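Local structure of CaaX farnesyltransferase alpha subunit Ram2 (Aspergillus fumigatus, 4L9P) at residues V194-W200 and N258-Y264; A199-R203 and Y247-R251; R203-F208 and L240-E244. The protein forms the alpha subunit of protein farnesyltransferase, which attaches farnesyl groups to CAAX proteins, and probably also serves a related geranylgeranyltransferase. The protein carries 1 engineered substitution. One frame throughout, in Å; residues are numbered along the deposited sequence. Where two conformers were deposited one is given.

Contact 1 of 3, residues V194-W200 and N258-Y264; sequences VRNNSAW and NRSPWSY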
loop_
_atom_site.group_PDB
_atom_site.type_symbol
_atom_site.label_atom_id
_atom_site.label_comp_id
_atom_site.label_asym_id
_atom_site.label_seq_id
_atom_site.Cartn_x
_atom_site.Cartn_y
_atom_site.Cartn_z
ATOM N N VAL A 194 -5.445 9.317 22.149
ATOM C CA VAL A 194 -5.968 7.967 22.311
ATOM C C VAL A 194 -6.387 7.347 20.962
ATOM O O VAL A 194 -6.573 6.119 20.877
ATOM C CB VAL A 194 -7.136 7.972 23.353
ATOM C CG1 VAL A 194 -8.383 8.755 22.805
ATOM C CG2 VAL A 194 -7.476 6.548 23.800
ATOM N N ARG A 195 -6.477 8.180 19.937
ATOM C CA ARG A 195 -6.825 7.682 18.589
ATOM C C ARG A 195 -5.635 7.304 17.738
ATOM O O ARG A 195 -5.762 7.077 16.532
ATOM C CB ARG A 195 -7.679 8.725 17.846
ATOM C CG ARG A 195 -9.004 8.913 18.609
ATOM C CD ARG A 195 -9.516 10.255 18.376
ATOM N NE ARG A 195 -10.849 10.498 18.972
ATOM C CZ ARG A 195 -11.111 11.546 19.745
ATOM N NH1 ARG A 195 -10.156 12.399 20.077
ATOM N NH2 ARG A 195 -12.359 11.753 20.155
ATOM N N ASN A 196 -4.433 7.255 18.362
ATOM C CA ASN A 196 -3.235 6.888 17.591
ATOM C C ASN A 196 -3.164 5.395 17.341
ATOM O O ASN A 196 -2.713 4.630 18.169
ATOM C CB ASN A 196 -1.968 7.382 18.293
ATOM C CG ASN A 196 -0.733 7.134 17.484
ATOM O OD1 ASN A 196 -0.744 6.330 16.553
ATOM N ND2 ASN A 196 0.357 7.785 17.847
ATOM N N ASN A 197 -3.679 5.002 16.157
ATOM C CA ASN A 197 -3.749 3.590 15.864
ATOM C C ASN A 197 -2.394 2.955 15.760
ATOM O O ASN A 197 -2.281 1.744 16.014
ATOM C CB ASN A 197 -4.501 3.359 14.522
ATOM C CG ASN A 197 -4.912 1.929 14.376
ATOM O OD1 ASN A 197 -5.813 1.452 15.127
ATOM N ND2 ASN A 197 -4.305 1.206 13.406
ATOM N N SER A 198 -1.356 3.728 15.400
ATOM C CA SER A 198 0.000 3.117 15.309
ATOM C C SER A 198 0.458 2.659 16.690
ATOM O O SER A 198 1.103 1.601 16.866
ATOM C CB SER A 198 1.013 4.155 14.804
ATOM O OG SER A 198 0.568 4.615 13.513
ATOM N N ALA A 199 0.095 3.434 17.717
ATOM C CA ALA A 199 0.467 3.044 19.088
ATOM C C ALA A 199 -0.322 1.795 19.557
ATOM O O ALA A 199 0.233 0.915 20.236
ATOM C CB ALA A 199 0.285 4.240 20.021
ATOM N N TRP A 200 -1.617 1.728 19.195
ATOM C CA TRP A 200 -2.393 0.526 19.496
ATOM C C TRP A 200 -1.797 -0.694 18.803
ATOM O O TRP A 200 -1.732 -1.767 19.406
ATOM C CB TRP A 200 -3.859 0.698 19.066
ATOM C CG TRP A 200 -4.626 1.575 19.996
ATOM C CD1 TRP A 200 -4.943 2.910 19.803
ATOM C CD2 TRP A 200 -5.190 1.193 21.270
ATOM N NE1 TRP A 200 -5.686 3.369 20.885
ATOM C CE2 TRP A 200 -5.833 2.342 21.802
ATOM C CE3 TRP A 200 -5.183 -0.000 22.014
ATOM C CZ2 TRP A 200 -6.482 2.334 23.058
ATOM C CZ3 TRP A 200 -5.849 -0.007 23.268
ATOM C CH2 TRP A 200 -6.508 1.140 23.747
ATOM N N ASN A 258 -13.951 6.169 18.944
ATOM C CA ASN A 258 -12.591 5.877 18.455
ATOM C C ASN A 258 -12.481 4.392 18.100
ATOM O O ASN A 258 -12.540 3.534 18.985
ATOM C CB ASN A 258 -11.684 6.202 19.610
ATOM C CG ASN A 258 -10.235 5.814 19.415
ATOM O OD1 ASN A 258 -9.764 5.534 18.310
ATOM N ND2 ASN A 258 -9.495 5.850 20.540
ATOM N N ARG A 259 -12.291 4.065 16.824
ATOM C CA ARG A 259 -12.264 2.664 16.401
ATOM C C ARG A 259 -11.132 1.865 17.042
ATOM O O ARG A 259 -11.284 0.686 17.310
ATOM C CB ARG A 259 -12.142 2.596 14.878
ATOM C CG ARG A 259 -12.006 1.190 14.309
ATOM C CD ARG A 259 -11.970 1.301 12.798
ATOM N NE ARG A 259 -13.151 2.033 12.279
ATOM C CZ ARG A 259 -14.367 1.529 12.094
ATOM N NH1 ARG A 259 -14.612 0.220 12.303
ATOM N NH2 ARG A 259 -15.325 2.330 11.607
ATOM N N SER A 260 -9.975 2.507 17.237
ATOM C CA SER A 260 -8.748 1.737 17.553
ATOM C C SER A 260 -8.854 0.784 18.754
ATOM O O SER A 260 -8.493 -0.365 18.614
ATOM C CB SER A 260 -7.538 2.677 17.721
ATOM O OG SER A 260 -7.259 3.344 16.479
ATOM N N PRO A 261 -9.346 1.257 19.926
ATOM C CA PRO A 261 -9.428 0.325 21.074
ATOM C C PRO A 261 -10.484 -0.763 20.865
ATOM O O PRO A 261 -10.315 -1.828 21.427
ATOM C CB PRO A 261 -9.846 1.220 22.261
ATOM C CG PRO A 261 -10.525 2.445 21.609
ATOM C CD PRO A 261 -9.635 2.651 20.348
ATOM N N TRP A 262 -11.540 -0.496 20.096
ATOM C CA TRP A 262 -12.524 -1.549 19.811
ATOM C C TRP A 262 -11.866 -2.633 18.969
ATOM O O TRP A 262 -12.065 -3.838 19.208
ATOM C CB TRP A 262 -13.742 -0.988 19.072
ATOM C CG TRP A 262 -14.609 -0.098 19.922
ATOM C CD1 TRP A 262 -14.599 1.261 19.938
ATOM C CD2 TRP A 262 -15.682 -0.506 20.778
ATOM N NE1 TRP A 262 -15.596 1.745 20.785
ATOM C CE2 TRP A 262 -16.258 0.675 21.325
ATOM C CE3 TRP A 262 -16.208 -1.761 21.162
ATOM C CZ2 TRP A 262 -17.370 0.636 22.213
ATOM C CZ3 TRP A 262 -17.289 -1.797 22.089
ATOM C CH2 TRP A 262 -17.868 -0.602 22.564
ATOM N N SER A 263 -11.088 -2.226 17.959
ATOM C CA SER A 263 -10.395 -3.208 17.116
ATOM C C SER A 263 -9.347 -3.951 17.950
ATOM O O SER A 263 -9.162 -5.150 17.789
ATOM C CB SER A 263 -9.739 -2.517 15.934
ATOM O OG SER A 263 -10.752 -1.885 15.131
ATOM N N TYR A 264 -8.648 -3.245 18.824
ATOM C CA TYR A 264 -7.643 -3.905 19.673
ATOM C C TYR A 264 -8.347 -4.960 20.544
ATOM O O TYR A 264 -7.893 -6.119 20.635
ATOM C CB TYR A 264 -6.961 -2.839 20.524
ATOM C CG TYR A 264 -5.910 -3.384 21.432
ATOM C CD1 TYR A 264 -4.639 -3.696 20.913
ATOM C CD2 TYR A 264 -6.162 -3.618 22.787
ATOM C CE1 TYR A 264 -3.664 -4.218 21.739
ATOM C CE2 TYR A 264 -5.176 -4.153 23.652
ATOM C CZ TYR A 264 -3.936 -4.451 23.109
ATOM O OH TYR A 264 -2.933 -4.992 23.899
HETATM O O HOH W 1 -6.386 -0.848 16.603
#
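Trp200 packs on Ser260, Pro261 and Tyr264 where two helices of the TPR-like helical solenoid of a prenyltransferase alpha subunit begin, each behind an asparagine N-cap (Asn196 and Asn258). This indole side is the tight part. Pro261 CB lies over one face, 4.0 Å from the centroid of the six-membered ring of Trp200, a CH-pi contact; proline suits the first helical turn, where its missing N-H costs no helix bond. The Tyr264 ring meets the indole obliquely, its CG 3.5 Å from Trp200 CE3. Val194 O is gripped twice, from opposite faces of its carbonyl plane: Trp200 NE1 reaches it within the indole plane at 2.9 Å, and Asn258 ND2 at 3.0 Å. Asn258 thus joins the two helix starts while its OD1 caps Ser260 N; Asn361 of the beta subunit is a further polar partner. The other side is polar, with one bridging water, and faces the beta subunit, whose Glu299 and Glu309 accept from Asn197 ND2. Asn197 CG stands trans to the backbone N (chi1 -165°), bringing OD1 round to Ser260. Ser260 OG donates to it at 2.7 Å, in the carbonyl plane on a lone pair, and the water donates to Asn197 OD1 and Ser260 O.

Contact 2 of 3, residues A199-R203 and Y247-R251; sequences AWNHR and YSQSR
The Tyr247 ring lies between the guanidinium of Arg203 and the aliphatic chain of Arg251. On one face lies the guanidinium, nearly parallel to it at 13°, with Arg203 CZ 3.7 Å from the ring centroid, which makes the pair both a stack and a cation-pi contact. Arg203 NH1 sits toward the rim, 3.3 Å from Tyr247 CZ. Arg251 CG, from the tyrosine's own helix, sits against the opposite face, and Trp200 CZ3 lies at the ring's edge, near its plane. The indole and the phenol are tilted against each other, and Trp200 CH2 touches Tyr247 CE2 at 3.6 Å. Arg251 also closes the outer edge of the indole: its CB lies in the indole plane, 3.8 Å from Trp200 CZ2, before the chain bends back and carries its own guanidinium off to Glu254.

Arg203 reaches the tyrosine because its CG stands anti to the backbone N (chi1 -169°) and the chain then runs straight to NE. Stacking uses the face and leaves the N-H groups at the guanidinium edge to Glu244 and Glu187, whose salt bridges help to fix the rotation of the group. Arginine suits this place because it offers a flat face to an aromatic ring and polar edges to two acids at once. Long side chains are needed, since the helix axes stay 14.1 Å apart; Leu190 of helix 180-192 packs on Trp200 and Tyr247, and Tyr264 of helix 259-272 on Trp200 and Arg203. The two segments run antiparallel, at 169°, and their aromatic and arginine bridge joins successive helices of the crescent-shaped alpha-alpha solenoid characteristic of prenyltransferase alpha subunits.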
loop_
_atom_site.group_PDB
_atom_site.type_symbol
_atom_site.label_atom_id
_atom_site.label_comp_id
_atom_site.label_asym_id
_atom_site.label_seq_id
_atom_site.Cartn_x
_atom_site.Cartn_y
_atom_site.Cartn_z
ATOM N N ALA A 199 0.095 3.434 17.717
ATOM C CA ALA A 199 0.467 3.044 19.088
ATOM C C ALA A 199 -0.322 1.795 19.557
ATOM O O ALA A 199 0.233 0.915 20.236
ATOM C CB ALA A 199 0.285 4.240 20.021
ATOM N N TRP A 200 -1.617 1.728 19.195
ATOM C CA TRP A 200 -2.393 0.526 19.496
ATOM C C TRP A 200 -1.797 -0.694 18.803
ATOM O O TRP A 200 -1.732 -1.767 19.406
ATOM C CB TRP A 200 -3.859 0.698 19.066
ATOM C CG TRP A 200 -4.626 1.575 19.996
ATOM C CD1 TRP A 200 -4.943 2.910 19.803
ATOM C CD2 TRP A 200 -5.190 1.193 21.270
ATOM N NE1 TRP A 200 -5.686 3.369 20.885
ATOM C CE2 TRP A 200 -5.833 2.342 21.802
ATOM C CE3 TRP A 200 -5.183 -0.000 22.014
ATOM C CZ2 TRP A 200 -6.482 2.334 23.058
ATOM C CZ3 TRP A 200 -5.849 -0.007 23.268
ATOM C CH2 TRP A 200 -6.508 1.140 23.747
ATOM N N ASN A 201 -1.359 -0.541 17.541
ATOM C CA ASN A 201 -0.790 -1.666 16.828
ATOM C C ASN A 201 0.486 -2.173 17.502
ATOM O O ASN A 201 0.716 -3.383 17.591
ATOM C CB ASN A 201 -0.585 -1.264 15.340
ATOM C CG ASN A 201 0.033 -2.398 14.550
ATOM O OD1 ASN A 201 -0.665 -3.368 14.220
ATOM N ND2 ASN A 201 1.365 -2.374 14.360
ATOM N N HIS A 202 1.322 -1.219 17.932
ATOM C CA HIS A 202 2.574 -1.622 18.625
ATOM C C HIS A 202 2.206 -2.258 19.948
ATOM O O HIS A 202 2.858 -3.244 20.366
ATOM C CB HIS A 202 3.429 -0.381 18.833
ATOM C CG HIS A 202 4.845 -0.707 19.245
ATOM N ND1 HIS A 202 5.756 -1.208 18.340
ATOM C CD2 HIS A 202 5.505 -0.567 20.428
ATOM C CE1 HIS A 202 6.909 -1.388 18.950
ATOM N NE2 HIS A 202 6.772 -1.028 20.219
ATOM N N ARG A 203 1.154 -1.789 20.622
ATOM C CA ARG A 203 0.724 -2.412 21.907
ATOM C C ARG A 203 0.371 -3.884 21.668
ATOM O O ARG A 203 0.724 -4.748 22.480
ATOM C CB ARG A 203 -0.506 -1.691 22.484
ATOM C CG ARG A 203 -0.774 -2.165 23.944
ATOM C CD ARG A 203 -2.075 -1.470 24.501
ATOM N NE ARG A 203 -2.188 -1.913 25.879
ATOM C CZ ARG A 203 -1.733 -1.257 26.939
ATOM N NH1 ARG A 203 -1.234 -0.005 26.829
ATOM N NH2 ARG A 203 -1.782 -1.866 28.126
ATOM N N TYR A 247 -8.073 -2.272 30.259
ATOM C CA TYR A 247 -7.412 -1.079 29.747
ATOM C C TYR A 247 -8.180 -0.526 28.523
ATOM O O TYR A 247 -8.453 0.695 28.383
ATOM C CB TYR A 247 -5.964 -1.392 29.362
ATOM C CG TYR A 247 -5.229 -0.229 28.728
ATOM C CD1 TYR A 247 -4.600 0.740 29.529
ATOM C CD2 TYR A 247 -5.133 -0.116 27.337
ATOM C CE1 TYR A 247 -3.920 1.788 28.966
ATOM C CE2 TYR A 247 -4.488 0.938 26.754
ATOM C CZ TYR A 247 -3.879 1.888 27.559
ATOM O OH TYR A 247 -3.196 2.906 26.963
ATOM N N SER A 248 -8.533 -1.427 27.645
ATOM C CA SER A 248 -9.289 -1.051 26.427
ATOM C C SER A 248 -10.622 -0.382 26.785
ATOM O O SER A 248 -10.958 0.633 26.146
ATOM C CB SER A 248 -9.535 -2.279 25.561
ATOM O OG SER A 248 -8.295 -2.831 25.164
ATOM N N GLN A 249 -11.383 -0.965 27.742
ATOM C CA GLN A 249 -12.646 -0.346 28.134
ATOM C C GLN A 249 -12.389 1.047 28.665
ATOM O O GLN A 249 -13.134 1.961 28.362
ATOM C CB GLN A 249 -13.393 -1.185 29.163
ATOM C CG GLN A 249 -13.897 -2.488 28.592
ATOM C CD GLN A 249 -14.863 -3.214 29.529
ATOM O OE1 GLN A 249 -15.003 -2.831 30.690
ATOM N NE2 GLN A 249 -15.547 -4.240 29.019
ATOM N N SER A 250 -11.360 1.220 29.496
ATOM C CA SER A 250 -11.099 2.551 30.070
ATOM C C SER A 250 -10.771 3.580 28.995
ATOM O O SER A 250 -11.177 4.738 29.082
ATOM C CB SER A 250 -9.921 2.499 31.017
ATOM O OG SER A 250 -10.243 1.765 32.171
ATOM N N ARG A 251 -10.030 3.165 27.972
ATOM C CA ARG A 251 -9.741 4.092 26.894
ATOM C C ARG A 251 -10.987 4.392 26.054
ATOM O O ARG A 251 -11.186 5.528 25.636
ATOM C CB ARG A 251 -8.626 3.546 25.995
ATOM C CG ARG A 251 -7.284 3.319 26.707
ATOM C CD ARG A 251 -6.565 4.619 27.174
ATOM N NE ARG A 251 -7.126 5.287 28.282
ATOM C CZ ARG A 251 -7.010 4.865 29.555
ATOM N NH1 ARG A 251 -6.401 3.707 29.814
ATOM N NH2 ARG A 251 -7.546 5.570 30.573
#

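Contact 3 of 3, residues R203-F208 and L240-E244; sequences RYMLRF and LVDSE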
loop_
_atom_site.group_PDB
_atom_site.type_symbol
_atom_site.label_atom_id
_atom_site.label_comp_id
_atom_site.label_asym_id
_atom_site.label_seq_id
_atom_site.Cartn_x
_atom_site.Cartn_y
_atom_site.Cartn_z
ATOM N N ARG A 203 1.154 -1.789 20.622
ATOM C CA ARG A 203 0.724 -2.412 21.907
ATOM C C ARG A 203 0.371 -3.884 21.668
ATOM O O ARG A 203 0.724 -4.748 22.480
ATOM C CB ARG A 203 -0.506 -1.691 22.484
ATOM C CG ARG A 203 -0.774 -2.165 23.944
ATOM C CD ARG A 203 -2.075 -1.470 24.501
ATOM N NE ARG A 203 -2.188 -1.913 25.879
ATOM C CZ ARG A 203 -1.733 -1.257 26.939
ATOM N NH1 ARG A 203 -1.234 -0.005 26.829
ATOM N NH2 ARG A 203 -1.782 -1.866 28.126
ATOM N N TYR A 204 -0.342 -4.149 20.574
ATOM C CA TYR A 204 -0.703 -5.539 20.297
ATOM C C TYR A 204 0.581 -6.403 20.119
ATOM O O TYR A 204 0.689 -7.519 20.651
ATOM C CB TYR A 204 -1.584 -5.637 19.032
ATOM C CG TYR A 204 -1.990 -7.086 18.807
ATOM C CD1 TYR A 204 -1.176 -7.985 18.073
ATOM C CD2 TYR A 204 -3.223 -7.567 19.297
ATOM C CE1 TYR A 204 -1.547 -9.323 17.885
ATOM C CE2 TYR A 204 -3.617 -8.895 19.094
ATOM C CZ TYR A 204 -2.749 -9.775 18.416
ATOM O OH TYR A 204 -3.111 -11.104 18.241
ATOM N N MET A 205 1.564 -5.897 19.404
ATOM C CA MET A 205 2.798 -6.648 19.267
ATOM C C MET A 205 3.439 -6.922 20.636
ATOM O O MET A 205 3.873 -8.066 20.935
ATOM C CB MET A 205 3.759 -5.859 18.443
ATOM C CG MET A 205 5.035 -6.640 18.151
ATOM S SD MET A 205 6.457 -5.835 18.829
ATOM C CE MET A 205 6.005 -4.282 19.309
ATOM N N LEU A 206 3.491 -5.896 21.490
ATOM C CA LEU A 206 4.178 -6.077 22.793
ATOM C C LEU A 206 3.446 -7.119 23.593
ATOM O O LEU A 206 4.094 -7.911 24.297
ATOM C CB LEU A 206 4.139 -4.759 23.577
ATOM C CG LEU A 206 4.956 -3.614 22.975
ATOM C CD1 LEU A 206 4.755 -2.338 23.798
ATOM C CD2 LEU A 206 6.460 -3.958 22.854
ATOM N N ARG A 207 2.118 -7.113 23.566
ATOM C CA ARG A 207 1.353 -7.980 24.471
ATOM C C ARG A 207 1.023 -9.359 23.907
ATOM O O ARG A 207 1.004 -10.348 24.672
ATOM C CB ARG A 207 0.069 -7.285 24.907
ATOM C CG ARG A 207 0.314 -6.005 25.757
ATOM C CD ARG A 207 0.845 -6.395 27.102
ATOM N NE ARG A 207 0.690 -5.340 28.091
ATOM C CZ ARG A 207 1.692 -4.924 28.866
ATOM N NH1 ARG A 207 2.938 -5.396 28.652
ATOM N NH2 ARG A 207 1.455 -4.000 29.793
ATOM N N PHE A 208 0.769 -9.420 22.600
ATOM C CA PHE A 208 0.174 -10.602 21.983
ATOM C C PHE A 208 0.938 -11.044 20.789
ATOM O O PHE A 208 0.610 -12.088 20.235
ATOM C CB PHE A 208 -1.323 -10.351 21.666
ATOM C CG PHE A 208 -2.117 -10.111 22.892
ATOM C CD1 PHE A 208 -2.349 -11.164 23.749
ATOM C CD2 PHE A 208 -2.513 -8.823 23.256
ATOM C CE1 PHE A 208 -3.026 -10.969 24.932
ATOM C CE2 PHE A 208 -3.234 -8.612 24.426
ATOM C CZ PHE A 208 -3.463 -9.706 25.278
ATOM N N LEU A 240 -3.435 -11.414 32.152
ATOM C CA LEU A 240 -2.999 -10.426 31.154
ATOM C C LEU A 240 -4.155 -10.074 30.209
ATOM O O LEU A 240 -4.407 -8.902 29.910
ATOM C CB LEU A 240 -1.864 -11.003 30.323
ATOM C CG LEU A 240 -1.377 -10.051 29.211
ATOM C CD1 LEU A 240 -0.919 -8.723 29.849
ATOM C CD2 LEU A 240 -0.183 -10.699 28.472
ATOM N N VAL A 241 -4.858 -11.098 29.717
ATOM C CA VAL A 241 -5.993 -10.812 28.869
ATOM C C VAL A 241 -7.001 -9.920 29.616
ATOM O O VAL A 241 -7.457 -8.881 29.053
ATOM C CB VAL A 241 -6.632 -12.111 28.349
ATOM C CG1 VAL A 241 -7.972 -11.821 27.666
ATOM C CG2 VAL A 241 -5.656 -12.816 27.364
ATOM N N ASP A 242 -7.359 -10.288 30.858
ATOM C CA ASP A 242 -8.300 -9.437 31.589
ATOM C C ASP A 242 -7.807 -7.992 31.748
ATOM O O ASP A 242 -8.575 -7.046 31.584
ATOM C CB ASP A 242 -8.523 -9.964 33.027
ATOM C CG ASP A 242 -9.240 -11.293 33.080
ATOM O OD1 ASP A 242 -9.830 -11.713 32.057
ATOM O OD2 ASP A 242 -9.215 -11.907 34.201
ATOM N N SER A 243 -6.518 -7.822 32.073
ATOM C CA SER A 243 -5.927 -6.509 32.243
ATOM C C SER A 243 -5.997 -5.693 30.936
ATOM O O SER A 243 -6.331 -4.502 30.926
ATOM C CB SER A 243 -4.450 -6.691 32.666
ATOM O OG SER A 243 -3.766 -5.450 32.732
ATOM N N GLU A 244 -5.704 -6.331 29.818
ATOM C CA GLU A 244 -5.721 -5.606 28.540
ATOM C C GLU A 244 -7.128 -5.238 28.102
ATOM O O GLU A 244 -7.346 -4.190 27.502
ATOM C CB GLU A 244 -5.045 -6.481 27.480
ATOM C CG GLU A 244 -3.532 -6.511 27.691
ATOM C CD GLU A 244 -2.896 -5.145 27.513
ATOM O OE1 GLU A 244 -3.178 -4.495 26.478
ATOM O OE2 GLU A 244 -2.085 -4.726 28.390
#
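Glu244 OE2 is gripped by two arginines, Arg203 NH2 and Arg207 NE, each at 2.9 Å. They approach it differently. Arg203 meets the carboxylate side-on with guanidinium and carboxylate planes only 21° apart: besides the NH2 bond to OE2, its NE donates to the syn lone pair of Glu244 OE1 at 2.8 Å. Arg207, its plane turned 82° from that of the carboxylate, reaches OE2 from above. Both acid oxygens are therefore satisfied, OE1 also accepting from Tyr264 OH, and two positive groups around one buried carboxylate would be expected to keep it ionised.

Glu244 arrives there by a bend at chi2 (-64°), which carries the carboxylate toward the arginines and leaves its methylene carbons beside Phe208. The network spans two antiparallel neighbours in the helical solenoid, helix 197-208 near its C-terminal end and helix 238-254 near its start; the axes of the two short segments pass 12.0 Å apart. That spacing suits glutamate and arginine, which can meet midway.

Beside the charges the contact turns apolar. Phe208 runs alongside the glutamate chain, pointing the other way, with its CE2 3.9 Å from Glu244 CG, and its CE1 touches Val241 CG2 at 4.0 Å; Val268 and Tyr264 of helix 259-272 and Leu233 pack on the same ring. Leu240 touches Arg207 with both methyls: CD1 rests 4.0 Å from Arg207 CD, along the aliphatic part of the side chain, and CD2 lies near the backbone oxygen Arg207 O.

The three contacts climb helix 197-208 from its N-terminal end: contact 1 and contact 2 share Trp200 and have centres about 6 Å apart, contact 2 and contact 3 share Arg203 with centres about 9 Å apart, and the centres of contacts 1 and 3 are about 13 Å apart. Their partners are helices 238-254 and 259-272, which follow each other in the chain. Tyr264 joins all three, its CD2 3.3 Å from Ser248 OG of contact 2 and its OH 2.6 Å from Glu244 OE1 of contact 3. In contact 1 the Asn197 side chain lies about 10 Å from the bound isoprenoid analogue, beside the beta subunit.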